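Local coordinates for NOL1/NOP2/sun family protein (Enterococcus faecium, PDB 3M4X), which probably methylates a cytosine of ribosomal RNA, as do RsmF-type relatives of the NOL1/NOP2/sun family, at residues Lys38-Leu50 / Leu61-Val75. Residues are numbered along the deposited sequence; the frame is centred on the assembly and turned at random.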
ATOM      1  N   LYS A  38     -16.878  -6.077   2.028  1.00 55.31           N
ATOM      2  CA  LYS A  38     -15.575  -6.694   1.830  1.00 49.94           C
ATOM      3  C   LYS A  38     -15.153  -6.588   0.367  1.00 46.12           C
ATOM      4  O   LYS A  38     -15.985  -6.708  -0.541  1.00 41.28           O
ATOM      5  CB  LYS A  38     -15.613  -8.145   2.305  1.00 52.68           C
ATOM      6  CG  LYS A  38     -16.051  -8.280   3.763  1.00 62.11           C
ATOM      7  CD  LYS A  38     -16.449  -9.715   4.147  1.00 70.23           C
ATOM      8  CE  LYS A  38     -17.913 -10.017   3.818  1.00 77.59           C
ATOM      9  NZ  LYS A  38     -18.312 -11.440   4.102  1.00 78.34           N
ATOM     10  N   GLY A  39     -13.861  -6.347   0.143  1.00 40.11           N
ATOM     11  CA  GLY A  39     -13.352  -6.151  -1.205  1.00 32.98           C
ATOM     12  C   GLY A  39     -11.884  -6.485  -1.345  1.00 35.45           C
ATOM     13  O   GLY A  39     -11.189  -6.734  -0.365  1.00 38.91           O
ATOM     14  N   PHE A  40     -11.412  -6.485  -2.583  1.00 34.73           N
ATOM     15  CA  PHE A  40     -10.004  -6.690  -2.867  1.00 33.87           C
ATOM     16  C   PHE A  40      -9.722  -6.102  -4.225  1.00 32.30           C
ATOM     17  O   PHE A  40     -10.644  -5.747  -4.942  1.00 34.35           O
ATOM     18  CB  PHE A  40      -9.639  -8.184  -2.845  1.00 36.87           C
ATOM     19  CG  PHE A  40     -10.308  -8.999  -3.921  1.00 31.39           C
ATOM     20  CD1 PHE A  40      -9.640  -9.303  -5.093  1.00 32.25           C
ATOM     21  CD2 PHE A  40     -11.602  -9.483  -3.746  1.00 37.05           C
ATOM     22  CE1 PHE A  40     -10.249 -10.074  -6.081  1.00 33.61           C
ATOM     23  CE2 PHE A  40     -12.226 -10.249  -4.731  1.00 36.18           C
ATOM     24  CZ  PHE A  40     -11.548 -10.543  -5.897  1.00 37.53           C
ATOM     25  N   ARG A  41      -8.443  -5.988  -4.563  1.00 31.99           N
ATOM     26  CA  ARG A  41      -8.013  -5.467  -5.856  1.00 34.81           C
ATOM     27  C   ARG A  41      -7.091  -6.438  -6.585  1.00 32.45           C
ATOM     28  O   ARG A  41      -6.317  -7.172  -5.967  1.00 26.96           O
ATOM     29  CB  ARG A  41      -7.270  -4.137  -5.688  1.00 39.00           C
ATOM     30  CG  ARG A  41      -8.151  -2.929  -5.427  1.00 38.86           C
ATOM     31  CD  ARG A  41      -7.294  -1.676  -5.259  1.00 39.21           C
ATOM     32  NE  ARG A  41      -6.654  -1.693  -3.958  1.00 40.53           N
ATOM     33  CZ  ARG A  41      -5.362  -1.917  -3.742  1.00 32.94           C
ATOM     34  NH1 ARG A  41      -4.521  -2.109  -4.740  1.00 27.94           N
ATOM     35  NH2 ARG A  41      -4.912  -1.927  -2.503  1.00 28.07           N
ATOM     36  N   TRP A  42      -7.190  -6.430  -7.909  1.00 31.22           N
ATOM     37  CA  TRP A  42      -6.211  -7.094  -8.738  1.00 32.38           C
ATOM     38  C   TRP A  42      -5.025  -6.155  -8.979  1.00 33.78           C
ATOM     39  O   TRP A  42      -5.065  -4.964  -8.631  1.00 33.20           O
ATOM     40  CB  TRP A  42      -6.835  -7.610 -10.054  1.00 25.45           C
ATOM     41  CG  TRP A  42      -7.423  -6.556 -10.945  1.00 27.70           C
ATOM     42  CD1 TRP A  42      -8.694  -6.042 -10.886  1.00 31.95           C
ATOM     43  CD2 TRP A  42      -6.777  -5.899 -12.038  1.00 31.23           C
ATOM     44  NE1 TRP A  42      -8.872  -5.110 -11.881  1.00 32.60           N
ATOM     45  CE2 TRP A  42      -7.708  -4.996 -12.594  1.00 32.50           C
ATOM     46  CE3 TRP A  42      -5.499  -5.995 -12.610  1.00 26.21           C
ATOM     47  CZ2 TRP A  42      -7.406  -4.193 -13.690  1.00 35.59           C
ATOM     48  CZ3 TRP A  42      -5.201  -5.195 -13.695  1.00 29.81           C
ATOM     49  CH2 TRP A  42      -6.149  -4.306 -14.227  1.00 33.69           C
ATOM     50  N   ASN A  43      -3.972  -6.704  -9.574  1.00 28.31           N
ATOM     51  CA  ASN A  43      -2.674  -6.058  -9.607  1.00 25.02           C
ATOM     52  C   ASN A  43      -2.152  -5.872 -11.035  1.00 28.86           C
ATOM     53  O   ASN A  43      -1.716  -6.832 -11.671  1.00 32.34           O
ATOM     54  CB  ASN A  43      -1.686  -6.877  -8.764  1.00 27.11           C
ATOM     55  CG  ASN A  43      -0.375  -6.157  -8.554  1.00 23.90           C
ATOM     56  OD1 ASN A  43      -0.137  -5.127  -9.161  1.00 26.41           O
ATOM     57  ND2 ASN A  43       0.483  -6.701  -7.702  1.00 22.54           N
ATOM     58  N   PRO A  44      -2.214  -4.630 -11.541  1.00 28.54           N
ATOM     59  CA  PRO A  44      -1.755  -4.268 -12.890  1.00 30.07           C
ATOM     60  C   PRO A  44      -0.238  -4.366 -13.016  1.00 34.07           C
ATOM     61  O   PRO A  44       0.284  -4.335 -14.127  1.00 32.97           O
ATOM     62  CB  PRO A  44      -2.175  -2.801 -13.044  1.00 34.29           C
ATOM     63  CG  PRO A  44      -3.011  -2.470 -11.832  1.00 31.54           C
ATOM     64  CD  PRO A  44      -2.728  -3.473 -10.780  1.00 27.34           C
ATOM     65  N   LEU A  45       0.463  -4.471 -11.893  1.00 35.25           N
ATOM     66  CA  LEU A  45       1.906  -4.700 -11.935  1.00 33.40           C
ATOM     67  C   LEU A  45       2.268  -6.121 -12.377  1.00 36.77           C
ATOM     68  O   LEU A  45       3.389  -6.368 -12.831  1.00 36.53           O
ATOM     69  CB  LEU A  45       2.541  -4.397 -10.580  1.00 29.14           C
ATOM     70  CG  LEU A  45       2.317  -2.966 -10.066  1.00 31.54           C
ATOM     71  CD1 LEU A  45       2.876  -2.808  -8.667  1.00 17.19           C
ATOM     72  CD2 LEU A  45       2.926  -1.927 -11.021  1.00 22.16           C
ATOM     73  N   LYS A  46       1.318  -7.050 -12.252  1.00 32.97           N
ATOM     74  CA  LYS A  46       1.583  -8.462 -12.523  1.00 31.23           C
ATOM     75  C   LYS A  46       1.311  -8.871 -13.973  1.00 29.99           C
ATOM     76  O   LYS A  46       0.441  -8.315 -14.625  1.00 31.38           O
ATOM     77  CB  LYS A  46       0.756  -9.345 -11.579  1.00 33.51           C
ATOM     78  CG  LYS A  46       1.036  -9.125 -10.096  1.00 27.71           C
ATOM     79  CD  LYS A  46       2.368  -9.755  -9.701  1.00 26.13           C
ATOM     80  CE  LYS A  46       2.704  -9.398  -8.269  1.00 24.75           C
ATOM     81  NZ  LYS A  46       3.664 -10.337  -7.651  1.00 26.19           N
ATOM     82  N   PRO A  47       2.068  -9.855 -14.481  1.00 29.69           N
ATOM     83  CA  PRO A  47       1.753 -10.469 -15.782  1.00 35.00           C
ATOM     84  C   PRO A  47       0.318 -10.992 -15.806  1.00 31.00           C
ATOM     85  O   PRO A  47      -0.007 -11.839 -14.979  1.00 35.72           O
ATOM     86  CB  PRO A  47       2.713 -11.672 -15.854  1.00 27.18           C
ATOM     87  CG  PRO A  47       3.808 -11.381 -14.887  1.00 30.65           C
ATOM     88  CD  PRO A  47       3.237 -10.471 -13.822  1.00 28.88           C
ATOM     89  N   ALA A  48      -0.510 -10.519 -16.732  1.00 29.54           N
ATOM     90  CA  ALA A  48      -1.906 -10.975 -16.818  1.00 31.42           C
ATOM     91  C   ALA A  48      -2.647 -10.883 -15.489  1.00 32.54           C
ATOM     92  O   ALA A  48      -3.379 -11.794 -15.114  1.00 30.23           O
ATOM     93  CB  ALA A  48      -1.967 -12.418 -17.343  1.00 26.77           C
ATOM     94  N   GLY A  49      -2.451  -9.793 -14.763  1.00 35.87           N
ATOM     95  CA  GLY A  49      -3.045  -9.671 -13.449  1.00 31.95           C
ATOM     96  C   GLY A  49      -4.542  -9.911 -13.442  1.00 35.71           C
ATOM     97  O   GLY A  49      -5.047 -10.738 -12.686  1.00 40.77           O
ATOM     98  N   LEU A  50      -5.261  -9.191 -14.289  1.00 36.20           N
ATOM     99  CA  LEU A  50      -6.713  -9.299 -14.302  1.00 32.65           C
ATOM    100  C   LEU A  50      -7.164 -10.643 -14.860  1.00 32.99           C
ATOM    101  O   LEU A  50      -8.056 -11.282 -14.304  1.00 35.24           O
ATOM    102  CB  LEU A  50      -7.335  -8.148 -15.099  1.00 30.31           C
ATOM    103  CG  LEU A  50      -8.835  -8.217 -15.400  1.00 39.62           C
ATOM    104  CD1 LEU A  50      -9.741  -8.127 -14.128  1.00 28.98           C
ATOM    105  CD2 LEU A  50      -9.179  -7.104 -16.386  1.00 42.21           C
ATOM    106  N   LEU A  61     -17.548 -11.981 -10.442  1.00 76.16           N
ATOM    107  CA  LEU A  61     -17.475 -11.075  -9.293  1.00 68.58           C
ATOM    108  C   LEU A  61     -17.810  -9.633  -9.669  1.00 63.16           C
ATOM    109  O   LEU A  61     -17.518  -9.188 -10.783  1.00 62.56           O
ATOM    110  CB  LEU A  61     -16.117 -11.168  -8.586  1.00 67.07           C
ATOM    111  CG  LEU A  61     -14.880 -11.553  -9.400  1.00 67.04           C
ATOM    112  CD1 LEU A  61     -14.769 -10.708 -10.661  1.00 71.44           C
ATOM    113  CD2 LEU A  61     -13.615 -11.438  -8.555  1.00 59.48           C
ATOM    114  N   GLN A  62     -18.446  -8.918  -8.743  1.00 55.05           N
ATOM    115  CA  GLN A  62     -18.910  -7.562  -9.008  1.00 50.28           C
ATOM    116  C   GLN A  62     -17.835  -6.512  -8.719  1.00 47.77           C
ATOM    117  O   GLN A  62     -17.109  -6.595  -7.726  1.00 38.34           O
ATOM    118  CB  GLN A  62     -20.170  -7.256  -8.189  1.00 63.85           C
ATOM    119  CG  GLN A  62     -21.321  -8.236  -8.412  1.00 76.03           C
ATOM    120  CD  GLN A  62     -22.581  -7.856  -7.638  1.00 88.57           C
ATOM    121  OE1 GLN A  62     -22.595  -6.882  -6.876  1.00 87.76           O
ATOM    122  NE2 GLN A  62     -23.652  -8.626  -7.838  1.00 94.49           N
ATOM    123  N   PRO A  63     -17.759  -5.496  -9.579  1.00 46.15           N
ATOM    124  CA  PRO A  63     -16.752  -4.441  -9.438  1.00 43.43           C
ATOM    125  C   PRO A  63     -16.984  -3.651  -8.154  1.00 47.55           C
ATOM    126  O   PRO A  63     -18.134  -3.505  -7.739  1.00 45.81           O
ATOM    127  CB  PRO A  63     -17.016  -3.549 -10.652  1.00 41.16           C
ATOM    128  CG  PRO A  63     -18.507  -3.749 -10.924  1.00 51.38           C
ATOM    129  CD  PRO A  63     -18.743  -5.210 -10.641  1.00 48.33           C
ATOM    130  N   ALA A  64     -15.914  -3.169  -7.529  1.00 38.39           N
ATOM    131  CA  ALA A  64     -16.046  -2.262  -6.388  1.00 41.22           C
ATOM    132  C   ALA A  64     -16.304  -0.829  -6.861  1.00 40.11           C
ATOM    133  O   ALA A  64     -15.839  -0.429  -7.927  1.00 40.29           O
ATOM    134  CB  ALA A  64     -14.805  -2.319  -5.522  1.00 41.30           C
ATOM    135  N   PRO A  65     -17.024  -0.039  -6.053  1.00 43.78           N
ATOM    136  CA  PRO A  65     -17.449   1.309  -6.452  1.00 42.06           C
ATOM    137  C   PRO A  65     -16.310   2.321  -6.555  1.00 43.83           C
ATOM    138  O   PRO A  65     -16.407   3.257  -7.346  1.00 50.09           O
ATOM    139  CB  PRO A  65     -18.388   1.748  -5.311  1.00 42.74           C
ATOM    140  CG  PRO A  65     -18.570   0.564  -4.438  1.00 48.84           C
ATOM    141  CD  PRO A  65     -17.416  -0.355  -4.671  1.00 45.56           C
ATOM    142  N   TYR A  66     -15.259   2.150  -5.764  1.00 35.29           N
ATOM    143  CA  TYR A  66     -14.286   3.225  -5.597  1.00 32.90           C
ATOM    144  C   TYR A  66     -12.866   2.920  -6.085  1.00 35.98           C
ATOM    145  O   TYR A  66     -11.936   3.617  -5.707  1.00 38.31           O
ATOM    146  CB  TYR A  66     -14.225   3.683  -4.134  1.00 31.75           C
ATOM    147  CG  TYR A  66     -15.572   3.994  -3.519  1.00 37.00           C
ATOM    148  CD1 TYR A  66     -16.011   3.306  -2.399  1.00 43.17           C
ATOM    149  CD2 TYR A  66     -16.410   4.956  -4.064  1.00 37.70           C
ATOM    150  CE1 TYR A  66     -17.243   3.568  -1.833  1.00 42.36           C
ATOM    151  CE2 TYR A  66     -17.654   5.224  -3.501  1.00 36.18           C
ATOM    152  CZ  TYR A  66     -18.059   4.523  -2.388  1.00 35.75           C
ATOM    153  OH  TYR A  66     -19.275   4.773  -1.803  1.00 41.45           O
ATOM    154  N   SER A  67     -12.693   1.888  -6.905  1.00 34.23           N
ATOM    155  CA  SER A  67     -11.420   1.703  -7.606  1.00 37.07           C
ATOM    156  C   SER A  67     -11.566   0.930  -8.907  1.00 40.67           C
ATOM    157  O   SER A  67     -12.257  -0.072  -8.963  1.00 38.23           O
ATOM    158  CB  SER A  67     -10.376   1.010  -6.719  1.00 32.48           C
ATOM    159  OG  SER A  67      -9.368   0.403  -7.522  1.00 27.67           O
ATOM    160  N   ASN A  68     -10.871   1.413  -9.929  1.00 48.74           N
ATOM    161  CA  ASN A  68     -10.727   0.781 -11.240  1.00 45.18           C
ATOM    162  C   ASN A  68     -10.320  -0.689 -11.220  1.00 36.88           C
ATOM    163  O   ASN A  68     -10.507  -1.398 -12.207  1.00 33.64           O
ATOM    164  CB  ASN A  68      -9.628   1.523 -12.007  1.00 49.30           C
ATOM    165  CG  ASN A  68     -10.148   2.233 -13.222  1.00 61.23           C
ATOM    166  OD1 ASN A  68      -9.832   3.397 -13.449  1.00 65.05           O
ATOM    167  ND2 ASN A  68     -10.954   1.539 -14.018  1.00 67.96           N
ATOM    168  N   GLU A  69      -9.729  -1.127 -10.115  1.00 31.88           N
ATOM    169  CA  GLU A  69      -9.141  -2.467 -10.033  1.00 33.96           C
ATOM    170  C   GLU A  69      -9.739  -3.266  -8.881  1.00 32.82           C
ATOM    171  O   GLU A  69      -9.198  -4.291  -8.469  1.00 34.07           O
ATOM    172  CB  GLU A  69      -7.623  -2.335  -9.880  1.00 33.76           C
ATOM    173  CG  GLU A  69      -7.008  -1.413 -10.948  1.00 38.62           C
ATOM    174  CD  GLU A  69      -5.802  -0.620 -10.456  1.00 47.72           C
ATOM    175  OE1 GLU A  69      -5.517  -0.623  -9.236  1.00 46.42           O
ATOM    176  OE2 GLU A  69      -5.137   0.014 -11.301  1.00 52.99           O
ATOM    177  N   GLY A  70     -10.856  -2.771  -8.360  1.00 31.90           N
ATOM    178  CA  GLY A  70     -11.496  -3.366  -7.205  1.00 32.29           C
ATOM    179  C   GLY A  70     -12.676  -4.267  -7.551  1.00 34.88           C
ATOM    180  O   GLY A  70     -13.386  -4.063  -8.538  1.00 33.09           O
ATOM    181  N   PHE A  71     -12.870  -5.266  -6.700  1.00 37.37           N
ATOM    182  CA  PHE A  71     -13.957  -6.221  -6.792  1.00 36.65           C
ATOM    183  C   PHE A  71     -14.574  -6.350  -5.409  1.00 32.39           C
ATOM    184  O   PHE A  71     -13.880  -6.234  -4.398  1.00 29.07           O
ATOM    185  CB  PHE A  71     -13.421  -7.602  -7.192  1.00 35.98           C
ATOM    186  CG  PHE A  71     -12.996  -7.706  -8.625  1.00 38.45           C
ATOM    187  CD1 PHE A  71     -11.688  -8.026  -8.948  1.00 33.77           C
ATOM    188  CD2 PHE A  71     -13.905  -7.495  -9.649  1.00 40.29           C
ATOM    189  CE1 PHE A  71     -11.292  -8.134 -10.269  1.00 37.68           C
ATOM    190  CE2 PHE A  71     -13.519  -7.600 -10.974  1.00 41.76           C
ATOM    191  CZ  PHE A  71     -12.207  -7.922 -11.287  1.00 38.90           C
ATOM    192  N   LEU A  72     -15.870  -6.625  -5.356  1.00 38.56           N
ATOM    193  CA  LEU A  72     -16.499  -6.951  -4.086  1.00 41.73           C
ATOM    194  C   LEU A  72     -16.263  -8.422  -3.783  1.00 47.56           C
ATOM    195  O   LEU A  72     -16.505  -9.293  -4.627  1.00 43.40           O
ATOM    196  CB  LEU A  72     -17.998  -6.663  -4.129  1.00 38.92           C
ATOM    197  CG  LEU A  72     -18.342  -5.183  -4.287  1.00 47.16           C
ATOM    198  CD1 LEU A  72     -19.853  -4.984  -4.128  1.00 48.07           C
ATOM    199  CD2 LEU A  72     -17.573  -4.336  -3.281  1.00 38.73           C
ATOM    200  N   GLY A  73     -15.783  -8.704  -2.582  1.00 47.02           N
ATOM    201  CA  GLY A  73     -15.608 -10.080  -2.176  1.00 44.51           C
ATOM    202  C   GLY A  73     -14.448 -10.281  -1.229  1.00 43.96           C
ATOM    203  O   GLY A  73     -13.876  -9.327  -0.724  1.00 44.62           O
ATOM    204  N   THR A  74     -14.111 -11.542  -0.997  1.00 46.41           N
ATOM    205  CA  THR A  74     -13.088 -11.917  -0.043  1.00 50.87           C
ATOM    206  C   THR A  74     -11.968 -12.680  -0.748  1.00 54.52           C
ATOM    207  O   THR A  74     -12.160 -13.212  -1.843  1.00 55.17           O
ATOM    208  CB  THR A  74     -13.680 -12.812   1.059  1.00 53.90           C
ATOM    209  OG1 THR A  74     -14.197 -14.016   0.468  1.00 55.70           O
ATOM    210  CG2 THR A  74     -14.807 -12.095   1.765  1.00 60.28           C
ATOM    211  N   VAL A  75     -10.805 -12.735  -0.106  1.00 52.93           N
ATOM    212  CA  VAL A  75      -9.634 -13.399  -0.665  1.00 50.50           C
ATOM    213  C   VAL A  75      -9.285 -14.684   0.081  1.00 55.80           C
ATOM    214  O   VAL A  75      -9.264 -14.706   1.311  1.00 55.81           O
ATOM    215  CB  VAL A  75      -8.405 -12.482  -0.601  1.00 47.23           C
ATOM    216  CG1 VAL A  75      -7.130 -13.278  -0.831  1.00 52.49           C
ATOM    217  CG2 VAL A  75      -8.533 -11.344  -1.600  1.00 42.08           C
TER
HETATM  218  O   HOH W   1      -4.716  -2.481  -7.499  1.00 39.14           O
HETATM  219  O   HOH W   2     -11.444  -3.767 -13.038  1.00 44.23           O
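F40 and W42 both place CG between the backbone N and the carbonyl carbon (chi1 65° and 61°), which swings their rings over the chain of 61-75, where F71 and E69 wait. The F40 ring receives CB of F71 over one face, F40 CZ lying 3.7 Å from F71 CB, while CD2 of L61 comes in at the ring edge and CG2 of V75 closes on F40 CB. F71 runs on past F40 to W42: its CE1 lies 3.4 Å from W42 CD1, with the phenyl tilted 40° to the five-membered ring. L50 CD1 meets the edge of F71 at CZ. The indole is sandwiched, with CB of L50 on one face and CB of E69 on the other.

Backbone bonds hold this in register as an antiparallel pair. F40 and F71 exchange two, F71 N to F40 O at 2.9 Å and F40 N to F71 O at 3.1 Å; W42 N adds a bond to E69 O, and G73 N one to K38 O. Strand 39-41 is central in the three-stranded antiparallel sheet of the RsmF-family N-terminal domain, between 70-72 and 88-89. H57 stacks on the F40 ring.

On the R41 side, one water accepts from R41 NH1 at 2.8 Å and donates to E69 OE1 and W42 O; R41 NE goes to Q90. A second water, in the indole plane, takes W42 NE1 and donates to N68 O. The contact thus combines main-chain bonds and an aromatic cluster with a water-bridged pair, R41 and E69, whose opposite charges probably still favour each other.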